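Long-range contact in TSC1 N-terminal domain (Chaetomium thermophilum, PDB 7A0M), which probably lets the TSC complex reach the lysosome by binding phosphoinositide lipids there, and so helps to regulate mTORC1 signalling: residues Leu270-Asp281 with Gly317-Phe327. Residues are numbered along the deposited sequence; the frame is centred on the assembly and turned at random.
Sequences LFNIYARLLFWD and GHSVPYLPEYF
With CG anti to the backbone N (chi1 -172°), the side chain of Tyr326 stretches across to the helix that carries Leu270 and Tyr274; Leu323, with the same first torsion one turn earlier, drives its two methyls between Tyr274, Leu277 and Leu278. A tyrosine suits the first position because its ring is long enough to bring a hydroxyl to the facing backbone: Tyr326 OH donates to Leu270 O at 2.8 Å, tilted 28° from the carbonyl plane. Leu270 O also accepts the helical bond from Tyr274 N, which arrives from the opposite face, so two donors grip one buried carbonyl. A phenylalanine in place of Tyr326 would probably keep much of the ring packing but leave Leu270 O without its side-chain donor, the one hydrogen bond joining these two segments lost. Lower on the ring, Tyr326 CE2 lies 3.7 Å from Tyr274 CB. The short helical segments 270-278 and 323-327 run roughly antiparallel at 149°, their axes 10.8 Å apart, as part of an all-helical domain in which helix 228-238 covers Leu270 and Ile273, and helix 242-255 covers Leu277 and Val320. Branched Leu323 fills the groove on two sides, CD1 meeting Tyr274 CD1 at 3.8 Å and CD2 meeting Leu278 CA at 3.8 Å. The ring of Tyr274 sits obliquely to that of Phe327, while its hydroxyl bonds to Ser369. Near Trp280, Val320 CG2 makes a CH-pi contact over one face of the indole, 4.0 Å from the centroid of the five-membered ring; the compact valine fits between this indole and Leu277 CB. At the indole's edge, Trp280 CD1 approaches His318 O to 3.4 Å, and Trp280 NE1 bonds to Thr242, which is also hydrogen-bonded to Gly317 O.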
ATOM      1  N   LEU B 270      -7.624 -19.936  -8.822  1.00 38.86           N
ATOM      2  CA  LEU B 270      -7.947 -18.516  -8.726  1.00 44.80           C
ATOM      3  C   LEU B 270      -6.772 -17.644  -9.156  1.00 52.85           C
ATOM      4  O   LEU B 270      -6.963 -16.618  -9.820  1.00 43.37           O
ATOM      5  CB  LEU B 270      -8.373 -18.177  -7.297  1.00 50.28           C
ATOM      6  CG  LEU B 270      -9.633 -18.887  -6.797  1.00 47.45           C
ATOM      7  CD1 LEU B 270      -9.825 -18.663  -5.305  1.00 32.61           C
ATOM      8  CD2 LEU B 270     -10.855 -18.414  -7.571  1.00 28.44           C
ATOM      9  N   PHE B 271      -5.550 -18.034  -8.787  1.00 45.41           N
ATOM     10  CA  PHE B 271      -4.376 -17.264  -9.189  1.00 42.67           C
ATOM     11  C   PHE B 271      -4.143 -17.348 -10.693  1.00 45.47           C
ATOM     12  O   PHE B 271      -3.782 -16.350 -11.327  1.00 44.52           O
ATOM     13  CB  PHE B 271      -3.143 -17.751  -8.428  1.00 35.61           C
ATOM     14  CG  PHE B 271      -3.209 -17.517  -6.946  1.00 25.64           C
ATOM     15  CD1 PHE B 271      -4.010 -16.515  -6.422  1.00 42.55           C
ATOM     16  CD2 PHE B 271      -2.465 -18.296  -6.076  1.00 38.19           C
ATOM     17  CE1 PHE B 271      -4.070 -16.297  -5.056  1.00 42.53           C
ATOM     18  CE2 PHE B 271      -2.521 -18.084  -4.711  1.00 45.71           C
ATOM     19  CZ  PHE B 271      -3.324 -17.083  -4.201  1.00 36.99           C
ATOM     20  N   ASN B 272      -4.337 -18.532 -11.281  1.00 44.99           N
ATOM     21  CA  ASN B 272      -4.174 -18.679 -12.724  1.00 38.28           C
ATOM     22  C   ASN B 272      -5.215 -17.879 -13.494  1.00 42.68           C
ATOM     23  O   ASN B 272      -4.921 -17.365 -14.579  1.00 41.51           O
ATOM     24  CB  ASN B 272      -4.241 -20.155 -13.114  1.00 42.31           C
ATOM     25  CG  ASN B 272      -3.001 -20.926 -12.702  1.00 47.84           C
ATOM     26  OD1 ASN B 272      -1.934 -20.345 -12.494  1.00 54.03           O
ATOM     27  ND2 ASN B 272      -3.134 -22.242 -12.584  1.00 49.90           N
ATOM     28  N   ILE B 273      -6.434 -17.771 -12.958  1.00 40.37           N
ATOM     29  CA  ILE B 273      -7.457 -16.951 -13.601  1.00 42.17           C
ATOM     30  C   ILE B 273      -7.022 -15.492 -13.641  1.00 47.13           C
ATOM     31  O   ILE B 273      -7.191 -14.807 -14.658  1.00 41.49           O
ATOM     32  CB  ILE B 273      -8.809 -17.122 -12.885  1.00 37.89           C
ATOM     33  CG1 ILE B 273      -9.377 -18.519 -13.145  1.00 38.76           C
ATOM     34  CG2 ILE B 273      -9.798 -16.052 -13.332  1.00 27.89           C
ATOM     35  CD1 ILE B 273     -10.638 -18.820 -12.365  1.00 38.40           C
ATOM     36  N   TYR B 274      -6.451 -14.995 -12.540  1.00 55.09           N
ATOM     37  CA  TYR B 274      -5.951 -13.624 -12.522  1.00 49.24           C
ATOM     38  C   TYR B 274      -4.877 -13.410 -13.582  1.00 47.14           C
ATOM     39  O   TYR B 274      -4.877 -12.389 -14.279  1.00 50.92           O
ATOM     40  CB  TYR B 274      -5.408 -13.276 -11.135  1.00 44.13           C
ATOM     41  CG  TYR B 274      -4.529 -12.047 -11.122  1.00 42.07           C
ATOM     42  CD1 TYR B 274      -5.084 -10.775 -11.098  1.00 43.41           C
ATOM     43  CD2 TYR B 274      -3.144 -12.158 -11.134  1.00 45.94           C
ATOM     44  CE1 TYR B 274      -4.284  -9.648 -11.090  1.00 48.30           C
ATOM     45  CE2 TYR B 274      -2.337 -11.036 -11.126  1.00 36.53           C
ATOM     46  CZ  TYR B 274      -2.912  -9.786 -11.103  1.00 43.63           C
ATOM     47  OH  TYR B 274      -2.111  -8.666 -11.093  1.00 47.22           O
ATOM     48  N   ALA B 275      -3.950 -14.362 -13.712  1.00 39.19           N
ATOM     49  CA  ALA B 275      -2.877 -14.221 -14.692  1.00 44.34           C
ATOM     50  C   ALA B 275      -3.420 -14.230 -16.116  1.00 50.65           C
ATOM     51  O   ALA B 275      -2.925 -13.495 -16.978  1.00 51.08           O
ATOM     52  CB  ALA B 275      -1.844 -15.328 -14.500  1.00 37.49           C
ATOM     53  N   ARG B 276      -4.434 -15.058 -16.385  1.00 46.28           N
ATOM     54  CA  ARG B 276      -5.024 -15.091 -17.719  1.00 45.21           C
ATOM     55  C   ARG B 276      -5.691 -13.765 -18.054  1.00 51.47           C
ATOM     56  O   ARG B 276      -5.496 -13.213 -19.144  1.00 61.27           O
ATOM     57  CB  ARG B 276      -6.037 -16.231 -17.829  1.00 48.78           C
ATOM     58  CG  ARG B 276      -6.611 -16.369 -19.231  1.00 45.63           C
ATOM     59  CD  ARG B 276      -7.988 -17.010 -19.236  1.00 47.21           C
ATOM     60  NE  ARG B 276      -8.457 -17.243 -20.600  1.00 55.51           N
ATOM     61  CZ  ARG B 276      -9.733 -17.390 -20.939  1.00 56.30           C
ATOM     62  NH1 ARG B 276     -10.682 -17.318 -20.015  1.00 60.16           N
ATOM     63  NH2 ARG B 276     -10.062 -17.598 -22.206  1.00 54.62           N
ATOM     64  N   LEU B 277      -6.494 -13.239 -17.126  1.00 52.84           N
ATOM     65  CA  LEU B 277      -7.185 -11.980 -17.374  1.00 54.01           C
ATOM     66  C   LEU B 277      -6.216 -10.806 -17.412  1.00 44.53           C
ATOM     67  O   LEU B 277      -6.495  -9.795 -18.067  1.00 44.58           O
ATOM     68  CB  LEU B 277      -8.257 -11.753 -16.308  1.00 51.39           C
ATOM     69  CG  LEU B 277      -9.246 -12.907 -16.113  1.00 43.37           C
ATOM     70  CD1 LEU B 277     -10.390 -12.504 -15.191  1.00 35.14           C
ATOM     71  CD2 LEU B 277      -9.771 -13.406 -17.451  1.00 49.62           C
ATOM     72  N   LEU B 278      -5.081 -10.919 -16.717  1.00 52.64           N
ATOM     73  CA  LEU B 278      -4.072  -9.866 -16.762  1.00 56.63           C
ATOM     74  C   LEU B 278      -3.504  -9.689 -18.166  1.00 56.48           C
ATOM     75  O   LEU B 278      -3.096  -8.583 -18.534  1.00 58.55           O
ATOM     76  CB  LEU B 278      -2.957 -10.172 -15.760  1.00 51.64           C
ATOM     77  CG  LEU B 278      -1.978  -9.043 -15.437  1.00 47.86           C
ATOM     78  CD1 LEU B 278      -2.709  -7.872 -14.795  1.00 43.29           C
ATOM     79  CD2 LEU B 278      -0.869  -9.548 -14.526  1.00 47.25           C
ATOM     80  N   PHE B 279      -3.472 -10.758 -18.961  1.00 49.96           N
ATOM     81  CA  PHE B 279      -2.982 -10.722 -20.336  1.00 62.62           C
ATOM     82  C   PHE B 279      -4.120 -10.896 -21.336  1.00 61.60           C
ATOM     83  O   PHE B 279      -3.970 -11.566 -22.360  1.00 68.30           O
ATOM     84  CB  PHE B 279      -1.917 -11.790 -20.576  1.00 67.77           C
ATOM     85  CG  PHE B 279      -0.576 -11.457 -19.994  1.00 71.11           C
ATOM     86  CD1 PHE B 279      -0.399 -11.340 -18.626  1.00 77.16           C
ATOM     87  CD2 PHE B 279       0.512 -11.251 -20.825  1.00 82.02           C
ATOM     88  CE1 PHE B 279       0.838 -11.030 -18.102  1.00 85.48           C
ATOM     89  CE2 PHE B 279       1.750 -10.942 -20.306  1.00 87.66           C
ATOM     90  CZ  PHE B 279       1.911 -10.832 -18.941  1.00 86.66           C
ATOM     91  N   TRP B 280      -5.277 -10.301 -21.042  1.00 74.92           N
ATOM     92  CA  TRP B 280      -6.442 -10.477 -21.902  1.00 68.78           C
ATOM     93  C   TRP B 280      -6.213  -9.913 -23.300  1.00 70.07           C
ATOM     94  O   TRP B 280      -6.821 -10.391 -24.265  1.00 78.14           O
ATOM     95  CB  TRP B 280      -7.664  -9.821 -21.262  1.00 67.56           C
ATOM     96  CG  TRP B 280      -8.945 -10.163 -21.950  1.00 63.08           C
ATOM     97  CD1 TRP B 280      -9.701  -9.341 -22.732  1.00 64.70           C
ATOM     98  CD2 TRP B 280      -9.617 -11.426 -21.926  1.00 59.92           C
ATOM     99  NE1 TRP B 280     -10.806 -10.012 -23.194  1.00 68.70           N
ATOM    100  CE2 TRP B 280     -10.778 -11.295 -22.714  1.00 63.28           C
ATOM    101  CE3 TRP B 280      -9.353 -12.656 -21.316  1.00 62.98           C
ATOM    102  CZ2 TRP B 280     -11.673 -12.345 -22.904  1.00 54.91           C
ATOM    103  CZ3 TRP B 280     -10.242 -13.698 -21.506  1.00 58.19           C
ATOM    104  CH2 TRP B 280     -11.388 -13.536 -22.294  1.00 57.24           C
ATOM    105  N   ASP B 281      -5.345  -8.911 -23.435  1.00 63.84           N
ATOM    106  CA  ASP B 281      -5.084  -8.312 -24.738  1.00 71.28           C
ATOM    107  C   ASP B 281      -4.119  -9.123 -25.594  1.00 77.36           C
ATOM    108  O   ASP B 281      -3.902  -8.765 -26.758  1.00 89.78           O
ATOM    109  CB  ASP B 281      -4.552  -6.885 -24.567  1.00 80.63           C
ATOM    110  CG  ASP B 281      -3.361  -6.808 -23.630  1.00 84.97           C
ATOM    111  OD1 ASP B 281      -2.805  -7.865 -23.266  1.00 82.32           O
ATOM    112  OD2 ASP B 281      -2.980  -5.679 -23.255  1.00 85.04           O
ATOM    113  N   GLY B 317     -14.380  -5.898 -25.605  1.00 81.67           N
ATOM    114  CA  GLY B 317     -13.176  -5.101 -25.536  1.00 79.82           C
ATOM    115  C   GLY B 317     -11.918  -5.934 -25.352  1.00 80.30           C
ATOM    116  O   GLY B 317     -11.926  -7.164 -25.425  1.00 78.61           O
ATOM    117  N   HIS B 318     -10.812  -5.231 -25.108  1.00 81.64           N
ATOM    118  CA  HIS B 318      -9.491  -5.834 -24.976  1.00 86.55           C
ATOM    119  C   HIS B 318      -9.032  -5.984 -23.532  1.00 77.12           C
ATOM    120  O   HIS B 318      -7.931  -6.491 -23.298  1.00 78.57           O
ATOM    121  CB  HIS B 318      -8.467  -5.013 -25.768  1.00101.93           C
ATOM    122  CG  HIS B 318      -8.771  -4.927 -27.231  1.00122.08           C
ATOM    123  ND1 HIS B 318      -9.006  -6.044 -28.005  1.00126.98           N
ATOM    124  CD2 HIS B 318      -8.895  -3.863 -28.059  1.00127.49           C
ATOM    125  CE1 HIS B 318      -9.252  -5.672 -29.248  1.00129.96           C
ATOM    126  NE2 HIS B 318      -9.191  -4.354 -29.308  1.00130.52           N
ATOM    127  N   SER B 319      -9.837  -5.556 -22.562  1.00 70.07           N
ATOM    128  CA  SER B 319      -9.481  -5.697 -21.159  1.00 67.36           C
ATOM    129  C   SER B 319     -10.722  -6.022 -20.340  1.00 58.88           C
ATOM    130  O   SER B 319     -11.836  -5.617 -20.682  1.00 67.86           O
ATOM    131  CB  SER B 319      -8.814  -4.425 -20.618  1.00 60.82           C
ATOM    132  OG  SER B 319      -9.713  -3.330 -20.626  1.00 66.06           O
ATOM    133  N   VAL B 320     -10.516  -6.758 -19.254  1.00 54.39           N
ATOM    134  CA  VAL B 320     -11.598  -7.170 -18.365  1.00 50.43           C
ATOM    135  C   VAL B 320     -11.832  -6.049 -17.356  1.00 53.31           C
ATOM    136  O   VAL B 320     -10.930  -5.756 -16.556  1.00 51.49           O
ATOM    137  CB  VAL B 320     -11.269  -8.488 -17.654  1.00 55.58           C
ATOM    138  CG1 VAL B 320     -12.446  -8.940 -16.804  1.00 55.66           C
ATOM    139  CG2 VAL B 320     -10.893  -9.557 -18.672  1.00 48.76           C
ATOM    140  N   PRO B 321     -13.003  -5.403 -17.361  1.00 60.66           N
ATOM    141  CA  PRO B 321     -13.199  -4.237 -16.480  1.00 55.83           C
ATOM    142  C   PRO B 321     -13.096  -4.550 -14.996  1.00 49.91           C
ATOM    143  O   PRO B 321     -12.588  -3.721 -14.231  1.00 55.26           O
ATOM    144  CB  PRO B 321     -14.607  -3.754 -16.858  1.00 56.34           C
ATOM    145  CG  PRO B 321     -14.829  -4.265 -18.242  1.00 61.78           C
ATOM    146  CD  PRO B 321     -14.121  -5.586 -18.301  1.00 63.10           C
ATOM    147  N   TYR B 322     -13.567  -5.716 -14.560  1.00 41.52           N
ATOM    148  CA  TYR B 322     -13.626  -6.044 -13.142  1.00 36.43           C
ATOM    149  C   TYR B 322     -12.341  -6.671 -12.617  1.00 42.12           C
ATOM    150  O   TYR B 322     -12.315  -7.128 -11.469  1.00 42.23           O
ATOM    151  CB  TYR B 322     -14.810  -6.975 -12.866  1.00 43.46           C
ATOM    152  CG  TYR B 322     -15.570  -6.636 -11.603  1.00 52.18           C
ATOM    153  CD1 TYR B 322     -16.291  -5.454 -11.502  1.00 59.48           C
ATOM    154  CD2 TYR B 322     -15.571  -7.499 -10.516  1.00 53.72           C
ATOM    155  CE1 TYR B 322     -16.988  -5.137 -10.351  1.00 65.91           C
ATOM    156  CE2 TYR B 322     -16.267  -7.192  -9.361  1.00 57.61           C
ATOM    157  CZ  TYR B 322     -16.973  -6.010  -9.284  1.00 57.60           C
ATOM    158  OH  TYR B 322     -17.668  -5.699  -8.138  1.00 63.35           O
ATOM    159  N   LEU B 323     -11.284  -6.711 -13.427  1.00 48.08           N
ATOM    160  CA  LEU B 323     -10.011  -7.256 -12.961  1.00 46.84           C
ATOM    161  C   LEU B 323      -9.445  -6.540 -11.736  1.00 58.01           C
ATOM    162  O   LEU B 323      -8.941  -7.237 -10.837  1.00 55.72           O
ATOM    163  CB  LEU B 323      -8.995  -7.248 -14.111  1.00 42.53           C
ATOM    164  CG  LEU B 323      -7.615  -7.832 -13.797  1.00 41.39           C
ATOM    165  CD1 LEU B 323      -7.731  -9.286 -13.358  1.00 45.40           C
ATOM    166  CD2 LEU B 323      -6.687  -7.703 -14.994  1.00 45.68           C
ATOM    167  N   PRO B 324      -9.464  -5.201 -11.632  1.00 39.93           N
ATOM    168  CA  PRO B 324      -8.931  -4.571 -10.408  1.00 35.17           C
ATOM    169  C   PRO B 324      -9.625  -5.027  -9.137  1.00 40.16           C
ATOM    170  O   PRO B 324      -8.961  -5.241  -8.115  1.00 49.02           O
ATOM    171  CB  PRO B 324      -9.146  -3.073 -10.663  1.00 53.09           C
ATOM    172  CG  PRO B 324      -9.172  -2.942 -12.137  1.00 47.50           C
ATOM    173  CD  PRO B 324      -9.830  -4.189 -12.642  1.00 41.55           C
ATOM    174  N   GLU B 325     -10.951  -5.180  -9.170  1.00 50.08           N
ATOM    175  CA  GLU B 325     -11.665  -5.672  -7.996  1.00 44.40           C
ATOM    176  C   GLU B 325     -11.287  -7.111  -7.672  1.00 36.32           C
ATOM    177  O   GLU B 325     -11.327  -7.515  -6.504  1.00 35.61           O
ATOM    178  CB  GLU B 325     -13.174  -5.549  -8.211  1.00 34.70           C
ATOM    179  CG  GLU B 325     -13.680  -4.114  -8.335  1.00 46.47           C
ATOM    180  CD  GLU B 325     -13.459  -3.518  -9.715  1.00 56.57           C
ATOM    181  OE1 GLU B 325     -12.757  -4.146 -10.535  1.00 61.26           O
ATOM    182  OE2 GLU B 325     -13.985  -2.417  -9.979  1.00 68.21           O
ATOM    183  N   TYR B 326     -10.918  -7.897  -8.688  1.00 31.25           N
ATOM    184  CA  TYR B 326     -10.487  -9.270  -8.441  1.00 39.14           C
ATOM    185  C   TYR B 326      -9.142  -9.302  -7.727  1.00 31.53           C
ATOM    186  O   TYR B 326      -8.928 -10.127  -6.831  1.00 35.84           O
ATOM    187  CB  TYR B 326     -10.425 -10.041  -9.759  1.00 44.91           C
ATOM    188  CG  TYR B 326     -10.169 -11.522  -9.599  1.00 44.28           C
ATOM    189  CD1 TYR B 326     -10.869 -12.269  -8.661  1.00 42.33           C
ATOM    190  CD2 TYR B 326      -9.239 -12.175 -10.396  1.00 36.91           C
ATOM    191  CE1 TYR B 326     -10.642 -13.626  -8.515  1.00 47.66           C
ATOM    192  CE2 TYR B 326      -9.007 -13.531 -10.259  1.00 36.20           C
ATOM    193  CZ  TYR B 326      -9.712 -14.251  -9.317  1.00 43.86           C
ATOM    194  OH  TYR B 326      -9.483 -15.601  -9.176  1.00 53.04           O
ATOM    195  N   PHE B 327      -8.219  -8.417  -8.115  1.00 37.24           N
ATOM    196  CA  PHE B 327      -6.964  -8.283  -7.381  1.00 44.65           C
ATOM    197  C   PHE B 327      -7.223  -7.930  -5.922  1.00 35.90           C
ATOM    198  O   PHE B 327      -6.589  -8.484  -5.017  1.00 46.45           O
ATOM    199  CB  PHE B 327      -6.081  -7.223  -8.045  1.00 45.81           C
ATOM    200  CG  PHE B 327      -4.718  -7.074  -7.416  1.00 37.93           C
ATOM    201  CD1 PHE B 327      -4.539  -6.311  -6.269  1.00 35.48           C
ATOM    202  CD2 PHE B 327      -3.610  -7.681  -7.985  1.00 45.20           C
ATOM    203  CE1 PHE B 327      -3.288  -6.173  -5.696  1.00 34.18           C
ATOM    204  CE2 PHE B 327      -2.356  -7.543  -7.417  1.00 41.92           C
ATOM    205  CZ  PHE B 327      -2.195  -6.789  -6.272  1.00 35.90           C
TER